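Local coordinates for protein putative TetR transcriptional regulator (Rhodococcus sp., PDB 2I10) that probably binds DNA as a dimeric transcriptional regulator of the TetR family, and holds p-nitrophenol at its subunit interface in the crystal, at residues Met67-Leu72 with Ala167-Ser172; Gln133-Val138 with Leu160-Met165. All blocks are in the same frame, centred on the assembly; numbering follows the deposited sequence.

Contact 1: Met67-Leu72 with Ala167-Ser172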
# COMPACT_ATOMS: atom_id res chain seq x y z
N MSE B 67 12.05 -0.62 2.81
CA MSE B 67 11.47 0.43 3.65
C MSE B 67 11.08 1.59 2.74
O MSE B 67 11.95 2.11 2.04
CB MSE B 67 12.46 0.88 4.75
CG MSE B 67 12.09 0.54 6.26
SE MSE B 67 13.17 1.79 7.50
CE MSE B 67 12.23 3.39 7.11
N CYS B 68 9.79 1.98 2.71
CA CYS B 68 9.36 3.23 2.03
C CYS B 68 10.08 4.45 2.64
O CYS B 68 10.63 5.29 1.93
CB CYS B 68 7.79 3.40 2.07
SG CYS B 68 6.80 2.30 0.83
N GLU B 69 10.10 4.49 3.97
CA GLU B 69 10.49 5.69 4.74
C GLU B 69 11.99 5.86 5.00
O GLU B 69 12.36 6.55 5.96
CB GLU B 69 9.77 5.68 6.09
CG GLU B 69 8.28 5.43 5.99
CD GLU B 69 7.87 3.96 6.04
OE1 GLU B 69 8.70 3.04 5.82
OE2 GLU B 69 6.69 3.72 6.31
N ARG B 70 12.85 5.25 4.18
CA ARG B 70 14.31 5.30 4.35
C ARG B 70 14.88 6.71 4.52
O ARG B 70 14.75 7.53 3.61
CB ARG B 70 14.98 4.59 3.16
CG ARG B 70 16.28 3.90 3.56
CD ARG B 70 16.07 2.89 4.67
NE ARG B 70 17.31 2.19 4.96
CZ ARG B 70 17.92 2.07 6.15
NH1 ARG B 70 17.41 2.56 7.26
NH2 ARG B 70 19.05 1.38 6.22
N THR B 71 15.55 6.96 5.66
CA THR B 71 16.02 8.29 6.06
C THR B 71 16.88 9.05 5.06
O THR B 71 16.62 10.22 4.77
CB THR B 71 16.64 8.35 7.54
OG1 THR B 71 17.23 9.62 7.73
CG2 THR B 71 17.73 7.35 7.76
N LEU B 72 17.91 8.38 4.54
CA LEU B 72 18.90 9.02 3.67
C LEU B 72 18.26 9.49 2.36
O LEU B 72 18.53 10.59 1.90
CB LEU B 72 20.10 8.08 3.41
CG LEU B 72 21.04 8.36 2.20
CD1 LEU B 72 21.76 9.70 2.31
CD2 LEU B 72 22.07 7.25 1.95
N ALA B 167 0.38 8.79 -0.97
CA ALA B 167 0.92 8.61 -2.31
C ALA B 167 2.10 7.60 -2.37
O ALA B 167 2.15 6.74 -3.26
CB ALA B 167 1.32 9.97 -2.95
N VAL B 168 3.05 7.67 -1.43
CA VAL B 168 4.18 6.76 -1.40
C VAL B 168 3.75 5.31 -1.25
O VAL B 168 4.24 4.43 -1.93
CB VAL B 168 5.15 7.03 -0.19
CG1 VAL B 168 6.24 5.97 -0.13
CG2 VAL B 168 5.78 8.39 -0.29
N TYR B 169 2.89 5.06 -0.26
CA TYR B 169 2.43 3.71 0.01
C TYR B 169 1.58 3.18 -1.15
O TYR B 169 1.69 2.03 -1.49
CB TYR B 169 1.64 3.69 1.29
CG TYR B 169 2.46 4.08 2.48
CD1 TYR B 169 3.67 3.43 2.77
CD2 TYR B 169 2.05 5.11 3.33
CE1 TYR B 169 4.44 3.79 3.90
CE2 TYR B 169 2.82 5.48 4.45
CZ TYR B 169 4.00 4.83 4.72
OH TYR B 169 4.75 5.17 5.85
N GLY B 170 0.77 4.04 -1.76
CA GLY B 170 -0.07 3.64 -2.93
C GLY B 170 0.77 3.29 -4.13
O GLY B 170 0.48 2.29 -4.84
N LEU B 171 1.80 4.10 -4.40
CA LEU B 171 2.74 3.74 -5.48
C LEU B 171 3.47 2.43 -5.18
O LEU B 171 3.68 1.64 -6.08
CB LEU B 171 3.75 4.85 -5.75
CG LEU B 171 3.18 6.11 -6.38
CD1 LEU B 171 4.12 7.30 -6.03
CD2 LEU B 171 3.09 5.93 -7.87
N SER B 172 3.79 2.18 -3.90
CA SER B 172 4.41 0.89 -3.51
C SER B 172 3.48 -0.31 -3.82
O SER B 172 3.92 -1.36 -4.33
CB SER B 172 4.74 0.88 -2.00
OG SER B 172 5.06 -0.43 -1.58
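In the all-helical TetR fold, the turn between helices 55-66 and 71-78 meets helix 157-177 of the ligand-binding core, and here C68 and E69 of that turn settle against V168, Y169 and S172. C68 is half of a disulfide to C107, and S172 OG takes a hydrogen bond from C107 N, so that one helix residue touches the sulfur and also holds its partner's backbone. C68 CB lies 3.7 Å from V168 CG1 and 3.8 Å from Y169 CE1, while SG rests 3.8 Å from S172 CB. The sulfur approaches the tyrosine ring obliquely, 5.0 Å from its centroid, a cysteine sulfur-aromatic contact. E69 works farther out along the same ring. Its chain, bent at CB-CG (chi2 89°), swings the carboxylate toward the phenol; the two side chains cross at about a right angle, the carboxylate and ring planes 63° apart. T109 OG1 is a second hydrogen-bonding partner of E69 OE2, so this buried carboxylate oxygen is gripped twice. The grip from the helix is the phenol itself: Y169 OH donates in the plane of its ring to E69 OE2 at a very short 2.5 Å.

Contact 2: Gln133-Val138 with Leu160-Met165. With NPO (p-nitrophenol), chain C.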
# COMPACT_ATOMS: atom_id res chain seq x y z
N GLN B 133 8.74 9.93 11.65
CA GLN B 133 9.87 10.76 11.27
C GLN B 133 9.71 11.22 9.84
O GLN B 133 10.01 12.34 9.51
CB GLN B 133 11.23 10.04 11.46
CG GLN B 133 12.43 10.97 11.31
CD GLN B 133 12.30 12.26 12.15
OE1 GLN B 133 12.42 12.20 13.37
NE2 GLN B 133 12.03 13.41 11.49
N MSE B 134 9.22 10.34 8.97
CA MSE B 134 8.92 10.76 7.61
C MSE B 134 7.86 11.89 7.58
O MSE B 134 8.07 12.88 6.92
CB MSE B 134 8.50 9.59 6.71
CG MSE B 134 7.95 10.08 5.36
SE MSE B 134 7.56 8.64 4.11
CE MSE B 134 5.82 8.02 4.78
N ARG B 135 6.76 11.72 8.31
CA ARG B 135 5.71 12.71 8.37
C ARG B 135 6.29 14.05 8.84
O ARG B 135 6.05 15.07 8.21
CB ARG B 135 4.56 12.27 9.30
CG ARG B 135 3.30 13.14 9.17
CD ARG B 135 2.15 12.71 10.11
NE ARG B 135 2.52 13.13 11.44
CZ ARG B 135 2.12 14.27 12.02
NH1 ARG B 135 2.60 14.56 13.23
NH2 ARG B 135 1.21 15.06 11.43
N GLN B 136 7.04 14.04 9.94
CA GLN B 136 7.65 15.26 10.46
C GLN B 136 8.67 15.93 9.52
O GLN B 136 8.72 17.14 9.46
CB GLN B 136 8.26 15.03 11.86
CG GLN B 136 8.64 16.37 12.55
CD GLN B 136 7.47 17.33 12.70
OE1 GLN B 136 6.40 16.93 13.19
NE2 GLN B 136 7.64 18.59 12.24
N THR B 137 9.48 15.12 8.82
CA THR B 137 10.45 15.61 7.84
C THR B 137 9.77 16.33 6.67
O THR B 137 10.23 17.37 6.15
CB THR B 137 11.30 14.42 7.28
OG1 THR B 137 12.03 13.79 8.35
CG2 THR B 137 12.28 14.90 6.25
N VAL B 138 8.66 15.76 6.22
CA VAL B 138 7.84 16.36 5.18
C VAL B 138 7.21 17.63 5.72
O VAL B 138 7.27 18.65 5.08
CB VAL B 138 6.79 15.30 4.62
CG1 VAL B 138 5.78 15.96 3.72
CG2 VAL B 138 7.52 14.23 3.86
N LEU B 160 -1.64 17.88 3.66
CA LEU B 160 -0.75 17.65 2.52
C LEU B 160 0.36 16.62 2.82
O LEU B 160 0.72 15.84 1.94
CB LEU B 160 -0.16 18.97 2.04
CG LEU B 160 0.64 18.92 0.73
CD1 LEU B 160 -0.22 18.45 -0.45
CD2 LEU B 160 1.14 20.29 0.47
N ALA B 161 0.90 16.62 4.04
CA ALA B 161 1.82 15.55 4.51
C ALA B 161 1.20 14.16 4.48
O ALA B 161 1.82 13.21 4.03
CB ALA B 161 2.31 15.85 5.94
N ARG B 162 -0.03 14.05 4.99
CA ARG B 162 -0.78 12.79 4.96
C ARG B 162 -0.99 12.36 3.52
O ARG B 162 -0.87 11.20 3.19
CB ARG B 162 -2.12 12.98 5.71
CG ARG B 162 -2.88 11.69 6.06
CD ARG B 162 -2.07 10.76 7.00
NE ARG B 162 -1.87 11.35 8.32
CZ ARG B 162 -1.23 10.78 9.34
NH1 ARG B 162 -0.66 9.58 9.22
NH2 ARG B 162 -1.14 11.44 10.49
N TYR B 163 -1.30 13.29 2.65
CA TYR B 163 -1.47 12.91 1.26
C TYR B 163 -0.17 12.34 0.68
O TYR B 163 -0.22 11.36 -0.04
CB TYR B 163 -1.96 14.07 0.41
CG TYR B 163 -1.67 13.83 -1.05
CD1 TYR B 163 -2.53 13.07 -1.83
CD2 TYR B 163 -0.53 14.36 -1.63
CE1 TYR B 163 -2.24 12.85 -3.16
CE2 TYR B 163 -0.22 14.11 -2.95
CZ TYR B 163 -1.09 13.36 -3.71
OH TYR B 163 -0.81 13.15 -5.06
N VAL B 164 0.96 12.98 0.95
CA VAL B 164 2.27 12.48 0.45
C VAL B 164 2.56 11.08 0.93
O VAL B 164 3.10 10.29 0.17
CB VAL B 164 3.48 13.43 0.82
CG1 VAL B 164 4.85 12.81 0.42
CG2 VAL B 164 3.31 14.81 0.16
N MSE B 165 2.24 10.79 2.20
CA MSE B 165 2.42 9.47 2.76
C MSE B 165 1.53 8.44 2.05
O MSE B 165 1.97 7.35 1.70
CB MSE B 165 2.07 9.50 4.25
CG MSE B 165 3.06 10.39 5.14
SE MSE B 165 2.30 10.59 6.91
CE MSE B 165 2.58 8.82 7.66
C1 NPO C . -1.03 10.00 13.38
C2 NPO C . -1.71 8.89 13.86
C3 NPO C . -1.40 7.63 13.41
C4 NPO C . -0.42 7.46 12.48
C5 NPO C . 0.28 8.54 11.97
C6 NPO C . -0.03 9.82 12.42
OH NPO C . -0.19 6.18 12.09
N1 NPO C . -1.43 11.25 13.92
O2 NPO C . -2.27 11.24 14.83
O3 NPO C . -0.96 12.33 13.55
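The guanidinium groups of R135 and R162, their planes nearly parallel at 11° apart, meet in the p-nitrophenol pocket of the TetR regulatory domain, which lies at the subunit interface. Nitro oxygen O3 of the ligand lies 3.9 Å above one face of the R135 group, over its centre; R135 CD covers a face of the R162 group, 3.5 Å from NH2, and ring atom C5 of the ligand meets the R162 edge in plane. S177 O of the second subunit hydrogen-bonds the ligand. R135 extends with CG anti to the backbone N (chi1 -168°) before bending at chi3, and E132 balances its NE by a salt bridge. E174 and E183 of the second subunit give R162 its carboxylate partners. With an alanine here, the nitro group would probably lose the R135 guanidinium over which O3 lies, and E132 this salt bridge. Segments 133-138 and 160-165 run at 128° to one another, their axes 9.5 Å apart at closest. V138 CG1 packs 4.1 Å from A161 CB, and selenomethionines M134 and M165 lie antiparallel, M134 CE reaching M165 CG at 3.7 Å. One atom farther along, M165 SE sits 3.6 Å from R135 CG.

In the fold
Helix 157-177 serves both contacts, illustrating how one helix can change chemistry along its length. Contact 1 is central, its centre about 3 Å from the centre of the chain, and joins this helix to the turn that follows helix 55-66; contact 2, its centre about 12 Å from it, pairs the helix with helix 121-148 and is nested within the loop that contact 1 closes. Both are largely buried. The inner one joins a buried phenol-carboxylate bond to contacts of a disulfide sulfur, the outer one arginines beside a ligand to apolar helix packing. M134 bridges them, its CE 3.2 Å from Y169 OH. E174 of the second subunit packs on Y169 and forms a salt bridge with R162.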